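Long-range contact in putative glycyl-glycine endopeptidase lytM (Ruminococcus gnavus, PDB 3NYY), which is probably a membrane-associated metalloendopeptidase of the M23 family that cleaves peptide bonds: residues V13-V23 with Y80-W88. Sequence-based numbering, arbitrary orientation.
Sequences VSQPDFRRQPV and YVQSCRAIW. With SO4 (sulfate ion), chain F; SO4 (sulfate ion), chain E.
Phe18 reaches from helix 16-20 into a hole formed by Tyr80, Ser83, Cys84 and Ile87, a knob-into-hole arrangement in which the ring lies with its far end against helix 77-88. CZ of Phe18 lies 3.7 Å from CD1 of Ile87, the two side chains approaching from opposite directions. The sulfur contact is an edge contact: Cys84 SG is 5.3 Å from the Phe18 ring centroid and 86° off the ring normal. Val13 CG2 comes within 3.4 Å of Ser83 OG, whose hydroxyl is hydrogen-bonded to Ala79 O.

Gln21 supplies the one hydrogen bond across the contact. Trp88 NE1 donates to Gln21 OE1 at 3.0 Å in the carbonyl plane, with an N-H...O angle of 146°; the acceptor is tilted modestly from the indole plane. The other end of the amide is fixed too, since Gln21 NE2 donates to Phe18 O at 2.9 Å. Bent at chi2 (-86°), the Gln21 chain turns back on its own helix end and holds NE2 3.7 Å above the plane of the Phe18 ring, over its centre. Replacing Gln21 by a leucine would probably leave the Trp88 indole N-H without its acceptor and Phe18 O without its side-chain donor.

Outside this shell, Trp45 of helix 37-48 touches both Gln21 and Tyr80, and Tyr80 OH bonds to Gly42 O. Leu223 of strand 216-225 meets Val13 and Ser83, while Pro236 packs on Gln21, Val23 and Trp88. Closest approach of the two short axes is 12.3 Å, a separation bridged by long side chains. The arrangement is a buried packing of the short helix 16-20 and its flanking loop residues against helix 77-88, within the part of the chain assigned to the LytM N-terminal family, set beside the M23 peptidase beta-sheet.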
loop_
_atom_site.group_PDB
_atom_site.type_symbol
_atom_site.label_atom_id
_atom_site.label_comp_id
_atom_site.label_asym_id
_atom_site.label_seq_id
_atom_site.Cartn_x
_atom_site.Cartn_y
_atom_site.Cartn_z
ATOM N N VAL A 13 -24.483 -8.139 1.114
ATOM C CA VAL A 13 -23.270 -8.043 0.267
ATOM C C VAL A 13 -23.037 -6.641 -0.299
ATOM O O VAL A 13 -21.896 -6.156 -0.284
ATOM C CB VAL A 13 -23.243 -9.115 -0.843
ATOM C CG1 VAL A 13 -22.036 -8.931 -1.769
ATOM C CG2 VAL A 13 -23.181 -10.545 -0.178
ATOM N N SER A 14 -24.089 -5.961 -0.745
ATOM C CA SER A 14 -23.936 -4.608 -1.297
ATOM C C SER A 14 -23.901 -3.480 -0.275
ATOM O O SER A 14 -23.713 -2.307 -0.654
ATOM C CB SER A 14 -25.012 -4.334 -2.349
ATOM O OG SER A 14 -26.287 -4.473 -1.814
ATOM N N GLN A 15 -24.025 -3.791 1.014
ATOM C CA GLN A 15 -23.946 -2.738 2.029
ATOM C C GLN A 15 -22.490 -2.283 2.152
ATOM O O GLN A 15 -21.584 -3.099 2.321
ATOM C CB GLN A 15 -24.477 -3.214 3.386
ATOM C CG GLN A 15 -25.956 -3.670 3.283
ATOM C CD GLN A 15 -26.598 -4.083 4.615
ATOM O OE1 GLN A 15 -26.130 -3.718 5.677
ATOM N NE2 GLN A 15 -27.642 -4.914 4.545
ATOM N N PRO A 16 -22.261 -0.968 2.066
ATOM C CA PRO A 16 -20.877 -0.479 2.092
ATOM C C PRO A 16 -20.044 -0.947 3.294
ATOM O O PRO A 16 -18.848 -1.262 3.122
ATOM C CB PRO A 16 -21.057 1.024 2.150
ATOM C CG PRO A 16 -22.315 1.254 1.369
ATOM C CD PRO A 16 -23.201 0.119 1.771
ATOM N N ASP A 17 -20.619 -1.009 4.503
ATOM C CA ASP A 17 -19.830 -1.429 5.650
ATOM C C ASP A 17 -19.454 -2.929 5.575
ATOM O O ASP A 17 -18.380 -3.298 6.008
ATOM C CB ASP A 17 -20.556 -1.162 6.979
ATOM C CG ASP A 17 -20.657 0.302 7.328
ATOM O OD1 ASP A 17 -19.865 1.125 6.834
ATOM O OD2 ASP A 17 -21.550 0.642 8.124
ATOM N N PHE A 18 -20.316 -3.774 5.008
ATOM C CA PHE A 18 -19.934 -5.144 4.770
ATOM C C PHE A 18 -18.792 -5.219 3.749
ATOM O O PHE A 18 -17.800 -5.937 3.945
ATOM C CB PHE A 18 -21.128 -5.975 4.318
ATOM C CG PHE A 18 -20.774 -7.393 4.017
ATOM C CD1 PHE A 18 -20.703 -8.336 5.052
ATOM C CD2 PHE A 18 -20.437 -7.791 2.730
ATOM C CE1 PHE A 18 -20.366 -9.664 4.777
ATOM C CE2 PHE A 18 -20.073 -9.112 2.460
ATOM C CZ PHE A 18 -20.034 -10.054 3.491
ATOM N N ARG A 19 -18.926 -4.487 2.665
ATOM C CA ARG A 19 -17.896 -4.545 1.626
ATOM C C ARG A 19 -16.534 -4.129 2.136
ATOM O O ARG A 19 -15.506 -4.665 1.705
ATOM C CB ARG A 19 -18.287 -3.742 0.404
ATOM C CG ARG A 19 -19.515 -4.246 -0.270
ATOM C CD ARG A 19 -19.915 -3.353 -1.433
ATOM N NE ARG A 19 -18.948 -3.440 -2.531
ATOM C CZ ARG A 19 -18.957 -2.704 -3.632
ATOM N NH1 ARG A 19 -19.888 -1.760 -3.838
ATOM N NH2 ARG A 19 -18.032 -2.892 -4.578
ATOM N N ARG A 20 -16.540 -3.159 3.059
ATOM C CA ARG A 20 -15.284 -2.664 3.638
ATOM C C ARG A 20 -14.570 -3.655 4.569
ATOM O O ARG A 20 -13.357 -3.588 4.723
ATOM C CB ARG A 20 -15.559 -1.326 4.334
ATOM C CG ARG A 20 -14.309 -0.671 4.986
ATOM C CD ARG A 20 -14.553 0.775 5.400
ATOM N NE ARG A 20 -15.773 0.912 6.198
ATOM C CZ ARG A 20 -15.845 0.859 7.517
ATOM N NH1 ARG A 20 -14.758 0.684 8.265
ATOM N NH2 ARG A 20 -17.034 0.942 8.109
ATOM N N GLN A 21 -15.323 -4.576 5.185
ATOM C CA GLN A 21 -14.797 -5.637 6.056
ATOM C C GLN A 21 -14.037 -5.080 7.246
ATOM O O GLN A 21 -12.861 -5.337 7.397
ATOM C CB GLN A 21 -13.924 -6.604 5.258
ATOM C CG GLN A 21 -14.627 -7.315 4.148
ATOM C CD GLN A 21 -15.348 -8.581 4.541
ATOM O OE1 GLN A 21 -14.724 -9.572 4.948
ATOM N NE2 GLN A 21 -16.713 -8.558 4.413
ATOM N N PRO A 22 -14.702 -4.269 8.087
ATOM C CA PRO A 22 -13.955 -3.581 9.169
ATOM C C PRO A 22 -13.572 -4.578 10.271
ATOM O O PRO A 22 -14.441 -5.056 10.976
ATOM C CB PRO A 22 -14.953 -2.552 9.662
ATOM C CG PRO A 22 -16.286 -3.064 9.313
ATOM C CD PRO A 22 -16.123 -3.905 8.085
ATOM N N VAL A 23 -12.280 -4.819 10.453
ATOM C CA VAL A 23 -11.805 -5.798 11.452
ATOM C C VAL A 23 -10.687 -5.156 12.257
ATOM O O VAL A 23 -9.603 -4.896 11.715
ATOM C CB VAL A 23 -11.331 -7.077 10.768
ATOM C CG1 VAL A 23 -10.877 -8.102 11.812
ATOM C CG2 VAL A 23 -12.461 -7.670 9.881
ATOM N N TYR A 80 -26.658 -14.296 5.298
ATOM C CA TYR A 80 -25.597 -13.469 5.806
ATOM C C TYR A 80 -24.374 -14.236 6.220
ATOM O O TYR A 80 -23.262 -13.872 5.825
ATOM C CB TYR A 80 -26.087 -12.653 6.984
ATOM C CG TYR A 80 -25.046 -11.913 7.769
ATOM C CD1 TYR A 80 -24.365 -10.832 7.226
ATOM C CD2 TYR A 80 -24.727 -12.270 9.058
ATOM C CE1 TYR A 80 -23.434 -10.120 7.957
ATOM C CE2 TYR A 80 -23.818 -11.561 9.808
ATOM C CZ TYR A 80 -23.157 -10.478 9.263
ATOM O OH TYR A 80 -22.241 -9.728 9.963
ATOM N N VAL A 81 -24.557 -15.288 7.013
ATOM C CA VAL A 81 -23.395 -16.066 7.465
ATOM C C VAL A 81 -22.744 -16.821 6.270
ATOM O O VAL A 81 -21.528 -17.035 6.256
ATOM C CB VAL A 81 -23.721 -17.030 8.637
ATOM C CG1 VAL A 81 -24.654 -18.229 8.200
ATOM C CG2 VAL A 81 -22.420 -17.514 9.310
ATOM N N GLN A 82 -23.550 -17.190 5.281
ATOM C CA GLN A 82 -22.994 -17.843 4.090
ATOM C C GLN A 82 -22.065 -16.854 3.384
ATOM O O GLN A 82 -20.987 -17.269 2.934
ATOM C CB GLN A 82 -24.080 -18.332 3.145
ATOM C CG GLN A 82 -23.565 -18.892 1.829
ATOM C CD GLN A 82 -24.716 -19.321 0.936
ATOM O OE1 GLN A 82 -25.654 -18.556 0.701
ATOM N NE2 GLN A 82 -24.678 -20.564 0.476
ATOM N N SER A 83 -22.456 -15.554 3.290
ATOM C CA SER A 83 -21.605 -14.549 2.674
ATOM C C SER A 83 -20.289 -14.365 3.450
ATOM O O SER A 83 -19.208 -14.307 2.844
ATOM C CB SER A 83 -22.319 -13.198 2.483
ATOM O OG SER A 83 -23.445 -13.372 1.627
ATOM N N CYS A 84 -20.379 -14.299 4.784
ATOM C CA CYS A 84 -19.193 -14.173 5.629
ATOM C C CYS A 84 -18.284 -15.398 5.451
ATOM O O CYS A 84 -17.075 -15.230 5.254
ATOM C CB CYS A 84 -19.562 -14.022 7.088
ATOM S SG CYS A 84 -20.523 -12.530 7.467
ATOM N N ARG A 85 -18.852 -16.600 5.499
ATOM C CA ARG A 85 -18.035 -17.801 5.323
ATOM C C ARG A 85 -17.449 -17.927 3.907
ATOM O O ARG A 85 -16.336 -18.428 3.719
ATOM C CB ARG A 85 -18.841 -19.046 5.680
ATOM C CG ARG A 85 -19.135 -19.193 7.185
ATOM C CD ARG A 85 -19.913 -20.453 7.370
ATOM N NE ARG A 85 -20.153 -20.695 8.784
ATOM C CZ ARG A 85 -21.323 -20.970 9.347
ATOM N NH1 ARG A 85 -22.440 -21.071 8.640
ATOM N NH2 ARG A 85 -21.375 -21.168 10.669
ATOM N N ALA A 86 -18.162 -17.411 2.901
ATOM C CA ALA A 86 -17.659 -17.471 1.519
ATOM C C ALA A 86 -16.342 -16.671 1.418
ATOM O O ALA A 86 -15.452 -17.066 0.671
ATOM C CB ALA A 86 -18.692 -16.914 0.542
ATOM N N ILE A 87 -16.212 -15.547 2.131
ATOM C CA ILE A 87 -14.995 -14.745 2.130
ATOM C C ILE A 87 -13.883 -15.395 2.961
ATOM O O ILE A 87 -12.729 -15.420 2.546
ATOM C CB ILE A 87 -15.254 -13.325 2.632
ATOM C CG1 ILE A 87 -16.226 -12.621 1.699
ATOM C CG2 ILE A 87 -13.967 -12.428 2.769
ATOM C CD1 ILE A 87 -16.794 -11.360 2.332
ATOM N N TRP A 88 -14.251 -15.881 4.146
ATOM C CA TRP A 88 -13.277 -16.211 5.205
ATOM C C TRP A 88 -12.944 -17.690 5.289
ATOM O O TRP A 88 -11.790 -18.015 5.549
ATOM C CB TRP A 88 -13.749 -15.720 6.591
ATOM C CG TRP A 88 -13.699 -14.247 6.693
ATOM C CD1 TRP A 88 -14.619 -13.386 6.200
ATOM C CD2 TRP A 88 -12.646 -13.461 7.262
ATOM N NE1 TRP A 88 -14.196 -12.067 6.438
ATOM C CE2 TRP A 88 -13.000 -12.104 7.093
ATOM C CE3 TRP A 88 -11.443 -13.761 7.889
ATOM C CZ2 TRP A 88 -12.191 -11.066 7.525
ATOM C CZ3 TRP A 88 -10.654 -12.699 8.387
ATOM C CH2 TRP A 88 -11.019 -11.377 8.178
HETATM S S SO4 F . -25.144 -21.940 10.877
HETATM O O1 SO4 F . -24.209 -20.818 11.019
HETATM O O2 SO4 F . -25.210 -22.334 9.474
HETATM O O3 SO4 F . -24.679 -23.036 11.703
HETATM O O4 SO4 F . -26.438 -21.413 11.320
HETATM S S SO4 E . -20.738 0.238 -7.220
HETATM O O1 SO4 E . -20.179 -0.851 -6.437
HETATM O O2 SO4 E . -20.685 -0.143 -8.631
HETATM O O3 SO4 E . -22.113 0.485 -6.781
HETATM O O4 SO4 E . -19.958 1.463 -7.023
#